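Local coordinates for heavy-metal chelation domain-containing protein (Pyrococcus horikoshii, PDB 3NPG) that is of unknown function but may be involved in chelating heavy metals, at residues A[212-222]-A[238-249]. Sequence-based numbering, arbitrary orientation.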
ATOM      1  N   VAL A 212      -7.197 -15.328  26.092  1.00 26.05           N
ATOM      2  CA  VAL A 212      -8.332 -15.530  25.166  1.00 25.03           C
ATOM      3  C   VAL A 212      -9.494 -16.183  25.915  1.00 28.26           C
ATOM      4  O   VAL A 212      -9.301 -17.210  26.578  1.00 28.09           O
ATOM      5  CB  VAL A 212      -7.922 -16.375  23.913  1.00 28.55           C
ATOM      6  CG1 VAL A 212      -9.113 -16.593  22.981  1.00 27.84           C
ATOM      7  CG2 VAL A 212      -6.764 -15.724  23.164  1.00 28.15           C
ATOM      8  N   THR A 213     -10.687 -15.576  25.842  1.00 24.17           N
ATOM      9  CA  THR A 213     -11.860 -16.085  26.567  1.00 23.78           C
ATOM     10  C   THR A 213     -12.810 -16.865  25.660  1.00 26.44           C
ATOM     11  O   THR A 213     -13.405 -17.850  26.097  1.00 26.14           O
ATOM     12  CB  THR A 213     -12.571 -14.946  27.296  1.00 27.65           C
ATOM     13  OG1 THR A 213     -12.953 -13.952  26.338  1.00 26.28           O
ATOM     14  CG2 THR A 213     -11.698 -14.321  28.399  1.00 24.98           C
ATOM     15  N   HIS A 214     -12.968 -16.415  24.404  1.00 22.56           N
ATOM     16  CA  HIS A 214     -13.882 -17.044  23.450  1.00 21.64           C
ATOM     17  C   HIS A 214     -13.243 -17.199  22.078  1.00 24.24           C
ATOM     18  O   HIS A 214     -12.307 -16.471  21.739  1.00 22.51           O
ATOM     19  CB  HIS A 214     -15.182 -16.217  23.322  1.00 22.48           C
ATOM     20  CG  HIS A 214     -15.971 -16.123  24.589  1.00 27.05           C
ATOM     21  ND1 HIS A 214     -15.635 -15.225  25.583  1.00 29.41           N
ATOM     22  CD2 HIS A 214     -17.098 -16.775  24.954  1.00 29.39           C
ATOM     23  CE1 HIS A 214     -16.532 -15.397  26.540  1.00 29.35           C
ATOM     24  NE2 HIS A 214     -17.438 -16.309  26.201  1.00 29.72           N
ATOM     25  N   LEU A 215     -13.788 -18.118  21.270  1.00 21.56           N
ATOM     26  CA  LEU A 215     -13.410 -18.308  19.879  1.00 21.20           C
ATOM     27  C   LEU A 215     -14.659 -18.232  19.024  1.00 25.28           C
ATOM     28  O   LEU A 215     -15.573 -19.040  19.202  1.00 25.04           O
ATOM     29  CB  LEU A 215     -12.708 -19.671  19.676  1.00 21.41           C
ATOM     30  CG  LEU A 215     -11.198 -19.698  19.943  1.00 26.35           C
ATOM     31  CD1 LEU A 215     -10.683 -21.120  19.985  1.00 26.49           C
ATOM     32  CD2 LEU A 215     -10.434 -18.887  18.892  1.00 27.99           C
ATOM     33  N   ALA A 216     -14.749 -17.211  18.161  1.00 22.14           N
ATOM     34  CA  ALA A 216     -15.887 -17.055  17.256  1.00 22.14           C
ATOM     35  C   ALA A 216     -15.480 -17.417  15.838  1.00 27.11           C
ATOM     36  O   ALA A 216     -14.762 -16.660  15.184  1.00 26.85           O
ATOM     37  CB  ALA A 216     -16.409 -15.636  17.307  1.00 22.76           C
ATOM     38  N   SER A 217     -15.868 -18.610  15.390  1.00 24.92           N
ATOM     39  CA  SER A 217     -15.487 -19.100  14.075  1.00 25.41           C
ATOM     40  C   SER A 217     -16.656 -19.824  13.400  1.00 32.28           C
ATOM     41  O   SER A 217     -17.813 -19.624  13.791  1.00 31.94           O
ATOM     42  CB  SER A 217     -14.281 -20.023  14.189  1.00 28.69           C
ATOM     43  OG  SER A 217     -13.689 -20.241  12.922  1.00 40.56           O
HETATM   44  N   MSE A 218     -16.362 -20.643  12.363  1.00 30.56           N
HETATM   45  CA  MSE A 218     -17.388 -21.385  11.629  1.00 31.51           C
HETATM   46  C   MSE A 218     -16.889 -22.759  11.179  1.00 33.40           C
HETATM   47  O   MSE A 218     -15.714 -22.913  10.834  1.00 32.67           O
HETATM   48  CB  MSE A 218     -17.893 -20.573  10.426  1.00 34.83           C
HETATM   49  CG  MSE A 218     -16.808 -20.276   9.388  1.00 43.03           C
HETATM   50 SE   MSE A 218     -17.350 -18.924   8.132  0.75 53.22          SE
HETATM   51  CE  MSE A 218     -17.463 -17.364   9.370  1.00 49.65           C
ATOM     52  N   LYS A 219     -17.787 -23.754  11.164  1.00 28.39           N
ATOM     53  CA  LYS A 219     -17.453 -25.101  10.720  1.00 26.99           C
ATOM     54  C   LYS A 219     -18.096 -25.384   9.373  1.00 29.45           C
ATOM     55  O   LYS A 219     -19.291 -25.146   9.199  1.00 28.31           O
ATOM     56  CB  LYS A 219     -17.888 -26.150  11.763  1.00 29.21           C
ATOM     57  CG  LYS A 219     -17.476 -27.579  11.400  1.00 33.66           C
ATOM     58  CD  LYS A 219     -17.889 -28.574  12.455  1.00 41.67           C
ATOM     59  CE  LYS A 219     -17.466 -29.971  12.089  1.00 50.41           C
ATOM     60  NZ  LYS A 219     -17.884 -30.957  13.116  1.00 60.08           N
ATOM     61  N   VAL A 220     -17.306 -25.908   8.421  1.00 26.09           N
ATOM     62  CA  VAL A 220     -17.793 -26.249   7.083  1.00 26.25           C
ATOM     63  C   VAL A 220     -18.776 -27.435   7.147  1.00 30.72           C
ATOM     64  O   VAL A 220     -18.410 -28.516   7.612  1.00 30.10           O
ATOM     65  CB  VAL A 220     -16.622 -26.524   6.106  1.00 30.07           C
ATOM     66  CG1 VAL A 220     -17.142 -26.851   4.717  1.00 30.52           C
ATOM     67  CG2 VAL A 220     -15.658 -25.341   6.056  1.00 29.50           C
ATOM     68  N   THR A 221     -20.030 -27.217   6.700  1.00 28.02           N
ATOM     69  CA  THR A 221     -21.067 -28.259   6.703  1.00 28.65           C
ATOM     70  C   THR A 221     -21.040 -29.085   5.413  1.00 32.81           C
ATOM     71  O   THR A 221     -21.333 -30.275   5.445  1.00 32.94           O
ATOM     72  CB  THR A 221     -22.455 -27.651   6.987  1.00 36.87           C
ATOM     73  OG1 THR A 221     -22.702 -26.574   6.077  1.00 37.61           O
ATOM     74  CG2 THR A 221     -22.592 -27.164   8.413  1.00 33.75           C
ATOM     75  N   ASN A 222     -20.690 -28.445   4.276  1.00 29.13           N
ATOM     76  CA  ASN A 222     -20.553 -29.124   2.985  1.00 29.01           C
ATOM     77  C   ASN A 222     -19.176 -28.810   2.407  1.00 32.15           C
ATOM     78  O   ASN A 222     -18.954 -27.712   1.893  1.00 31.22           O
ATOM     79  CB  ASN A 222     -21.670 -28.688   2.011  1.00 30.00           C
ATOM     80  CG  ASN A 222     -21.817 -29.578   0.787  1.00 45.15           C
ATOM     81  OD1 ASN A 222     -20.837 -29.966   0.132  1.00 37.39           O
ATOM     82  ND2 ASN A 222     -23.051 -29.857   0.414  1.00 35.65           N
ATOM     83  N   PHE A 238     -18.555 -19.479   0.435  1.00 29.70           N
ATOM     84  CA  PHE A 238     -17.915 -20.384   1.387  1.00 29.12           C
ATOM     85  C   PHE A 238     -18.578 -20.256   2.768  1.00 34.27           C
ATOM     86  O   PHE A 238     -18.725 -21.250   3.478  1.00 33.84           O
ATOM     87  CB  PHE A 238     -16.402 -20.076   1.474  1.00 30.04           C
ATOM     88  CG  PHE A 238     -15.727 -20.545   2.741  1.00 30.69           C
ATOM     89  CD1 PHE A 238     -15.466 -21.894   2.949  1.00 33.17           C
ATOM     90  CD2 PHE A 238     -15.309 -19.633   3.708  1.00 32.70           C
ATOM     91  CE1 PHE A 238     -14.830 -22.327   4.114  1.00 33.85           C
ATOM     92  CE2 PHE A 238     -14.673 -20.068   4.874  1.00 35.07           C
ATOM     93  CZ  PHE A 238     -14.439 -21.412   5.071  1.00 33.17           C
ATOM     94  N   GLU A 239     -18.976 -19.020   3.138  1.00 31.82           N
ATOM     95  CA  GLU A 239     -19.621 -18.716   4.417  1.00 31.77           C
ATOM     96  C   GLU A 239     -21.011 -19.374   4.505  1.00 35.46           C
ATOM     97  O   GLU A 239     -21.406 -19.835   5.578  1.00 35.15           O
ATOM     98  CB  GLU A 239     -19.736 -17.189   4.594  1.00 33.48           C
ATOM     99  CG  GLU A 239     -19.987 -16.745   6.022  1.00 46.23           C
ATOM    100  CD  GLU A 239     -19.972 -15.240   6.217  1.00 67.44           C
ATOM    101  OE1 GLU A 239     -20.646 -14.530   5.435  1.00 66.05           O
ATOM    102  OE2 GLU A 239     -19.305 -14.774   7.168  1.00 60.63           O
ATOM    103  N   SER A 240     -21.739 -19.438   3.363  1.00 32.08           N
ATOM    104  CA  SER A 240     -23.081 -20.035   3.308  1.00 32.06           C
ATOM    105  C   SER A 240     -23.040 -21.567   3.431  1.00 36.01           C
ATOM    106  O   SER A 240     -24.062 -22.186   3.730  1.00 36.74           O
ATOM    107  CB  SER A 240     -23.800 -19.626   2.026  1.00 35.41           C
ATOM    108  OG  SER A 240     -23.122 -20.113   0.882  1.00 45.86           O
ATOM    109  N   GLU A 241     -21.859 -22.176   3.206  1.00 31.79           N
ATOM    110  CA  GLU A 241     -21.683 -23.631   3.323  1.00 30.98           C
ATOM    111  C   GLU A 241     -21.087 -23.990   4.690  1.00 34.54           C
ATOM    112  O   GLU A 241     -20.548 -25.087   4.867  1.00 34.22           O
ATOM    113  CB  GLU A 241     -20.790 -24.164   2.182  1.00 32.06           C
ATOM    114  CG  GLU A 241     -21.370 -23.947   0.791  1.00 39.33           C
ATOM    115  CD  GLU A 241     -22.670 -24.674   0.495  1.00 51.70           C
ATOM    116  OE1 GLU A 241     -22.978 -25.666   1.196  1.00 38.69           O
ATOM    117  OE2 GLU A 241     -23.338 -24.304  -0.496  1.00 45.84           O
ATOM    118  N   SER A 242     -21.209 -23.070   5.662  1.00 30.63           N
ATOM    119  CA  SER A 242     -20.666 -23.255   7.000  1.00 29.96           C
ATOM    120  C   SER A 242     -21.659 -22.805   8.062  1.00 33.81           C
ATOM    121  O   SER A 242     -22.638 -22.126   7.743  1.00 34.37           O
ATOM    122  CB  SER A 242     -19.361 -22.476   7.153  1.00 33.51           C
ATOM    123  OG  SER A 242     -18.386 -22.909   6.220  1.00 45.11           O
ATOM    124  N   ILE A 243     -21.406 -23.173   9.333  1.00 29.45           N
ATOM    125  CA  ILE A 243     -22.219 -22.726  10.463  1.00 28.73           C
ATOM    126  C   ILE A 243     -21.369 -21.952  11.459  1.00 31.36           C
ATOM    127  O   ILE A 243     -20.336 -22.451  11.906  1.00 31.25           O
ATOM    128  CB  ILE A 243     -23.014 -23.889  11.135  1.00 32.02           C
ATOM    129  CG1 ILE A 243     -22.113 -25.111  11.423  1.00 31.90           C
ATOM    130  CG2 ILE A 243     -24.231 -24.276  10.299  1.00 33.59           C
ATOM    131  CD1 ILE A 243     -21.784 -25.303  12.854  1.00 34.72           C
ATOM    132  N   LYS A 244     -21.763 -20.706  11.756  1.00 26.57           N
ATOM    133  CA  LYS A 244     -21.037 -19.854  12.694  1.00 25.47           C
ATOM    134  C   LYS A 244     -21.236 -20.332  14.131  1.00 28.25           C
ATOM    135  O   LYS A 244     -22.321 -20.780  14.483  1.00 28.70           O
ATOM    136  CB  LYS A 244     -21.480 -18.392  12.548  1.00 28.50           C
ATOM    137  CG  LYS A 244     -20.977 -17.723  11.272  1.00 48.08           C
ATOM    138  CD  LYS A 244     -21.492 -16.293  11.148  1.00 60.02           C
ATOM    139  CE  LYS A 244     -21.031 -15.640   9.870  1.00 72.09           C
ATOM    140  NZ  LYS A 244     -21.631 -14.291   9.692  1.00 81.76           N
ATOM    141  N   TYR A 245     -20.187 -20.234  14.965  1.00 23.59           N
ATOM    142  CA  TYR A 245     -20.264 -20.644  16.368  1.00 22.99           C
ATOM    143  C   TYR A 245     -19.401 -19.770  17.253  1.00 25.76           C
ATOM    144  O   TYR A 245     -18.402 -19.219  16.795  1.00 24.06           O
ATOM    145  CB  TYR A 245     -19.870 -22.144  16.541  1.00 23.79           C
ATOM    146  CG  TYR A 245     -18.425 -22.457  16.187  1.00 24.43           C
ATOM    147  CD1 TYR A 245     -17.403 -22.284  17.120  1.00 26.06           C
ATOM    148  CD2 TYR A 245     -18.092 -23.002  14.952  1.00 24.90           C
ATOM    149  CE1 TYR A 245     -16.076 -22.569  16.800  1.00 25.88           C
ATOM    150  CE2 TYR A 245     -16.771 -23.312  14.629  1.00 25.50           C
ATOM    151  CZ  TYR A 245     -15.764 -23.080  15.551  1.00 32.95           C
ATOM    152  OH  TYR A 245     -14.463 -23.388  15.233  1.00 34.07           O
ATOM    153  N   VAL A 246     -19.764 -19.677  18.538  1.00 23.30           N
ATOM    154  CA  VAL A 246     -18.969 -19.009  19.559  1.00 23.23           C
ATOM    155  C   VAL A 246     -18.708 -20.019  20.676  1.00 28.67           C
ATOM    156  O   VAL A 246     -19.659 -20.520  21.280  1.00 29.20           O
ATOM    157  CB  VAL A 246     -19.657 -17.723  20.103  1.00 27.24           C
ATOM    158  CG1 VAL A 246     -18.857 -17.124  21.259  1.00 27.00           C
ATOM    159  CG2 VAL A 246     -19.859 -16.692  18.993  1.00 26.61           C
ATOM    160  N   ILE A 247     -17.431 -20.380  20.898  1.00 25.02           N
ATOM    161  CA  ILE A 247     -17.073 -21.378  21.906  1.00 24.83           C
ATOM    162  C   ILE A 247     -16.128 -20.804  22.972  1.00 28.24           C
ATOM    163  O   ILE A 247     -15.245 -20.022  22.650  1.00 27.47           O
ATOM    164  CB  ILE A 247     -16.530 -22.691  21.239  1.00 28.13           C
ATOM    165  CG1 ILE A 247     -16.377 -23.833  22.275  1.00 29.77           C
ATOM    166  CG2 ILE A 247     -15.217 -22.442  20.447  1.00 27.80           C
ATOM    167  CD1 ILE A 247     -16.458 -25.229  21.690  1.00 38.25           C
ATOM    168  N   GLU A 248     -16.365 -21.145  24.250  1.00 26.04           N
ATOM    169  CA  GLU A 248     -15.520 -20.685  25.353  1.00 25.78           C
ATOM    170  C   GLU A 248     -14.193 -21.438  25.375  1.00 29.34           C
ATOM    171  O   GLU A 248     -14.135 -22.601  24.961  1.00 29.30           O
ATOM    172  CB  GLU A 248     -16.238 -20.857  26.696  1.00 27.88           C
ATOM    173  CG  GLU A 248     -17.180 -19.724  27.036  1.00 38.24           C
ATOM    174  CD  GLU A 248     -17.795 -19.826  28.419  1.00 59.13           C
ATOM    175  OE1 GLU A 248     -19.033 -19.982  28.506  1.00 51.00           O
ATOM    176  OE2 GLU A 248     -17.036 -19.772  29.415  1.00 57.59           O
ATOM    177  N   VAL A 249     -13.132 -20.788  25.889  1.00 25.30           N
ATOM    178  CA  VAL A 249     -11.805 -21.404  26.019  1.00 25.89           C
ATOM    179  C   VAL A 249     -11.507 -21.716  27.500  1.00 42.09           C
ATOM    180  O   VAL A 249     -11.642 -20.802  28.342  1.00 45.43           O
ATOM    181  CB  VAL A 249     -10.698 -20.521  25.385  1.00 28.88           C
ATOM    182  CG1 VAL A 249      -9.310 -21.081  25.686  1.00 28.94           C
ATOM    183  CG2 VAL A 249     -10.909 -20.372  23.880  1.00 27.80           C
ATOM    184  OXT VAL A 249     -11.170 -22.880  27.810  1.00 62.36           O
TER
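Tyr245 lays its ring over the backbone of Ser217, with Ser217 O 3.6 Å above one face, offset toward the rim, and Lys219 N at the ring edge. Tyr245 CG sits between the backbone N and carbonyl carbon (chi1 65°), which folds the ring back across strand 214-220 until Tyr245 OH lies 3.5 Å from Ser217 CB. Beneath it the pair is antiparallel and hydrogen-bonded, Tyr245 N giving a 2.7 Å bond to Ser217 O. A glycine at Tyr245 would probably uncover this stretch of backbone and cost the phenol's weak hydrogen bond with Gln94. On the reverse face, selenomethionine Met218 bends at chi3 (66°); its SE makes an oblique Met-aromatic contact with Phe238, 5.2 Å from the ring centroid. Val220 CG2 meets Phe238 CE1 at 3.7 Å, the two side chains about perpendicular. These buried residues form the tight part.

The more open side is polar. Exposed Lys244 packs its CE on Met218 CE, beside its salt bridge to Glu239. His214 and Glu248 run side by side, His214 NE2 3.5 Å from the aliphatic CG of Glu248, with ring and carboxylate planes 41° apart. Exposed Thr221 sends its backbone N to Glu241 O (2.9 Å), which also takes a weak bond from Thr221 OG1, while Thr221 CG2 rests on Ile243.

Strand 242-248 is the outermost strand of a mixed Rossmann-like sheet, joined antiparallel to strand 214-220, whose other neighbour is the parallel strand 192-196. Helix 107-112 covers Ala216 and Val246, and helix 223-232 packs on Val220 and Phe238.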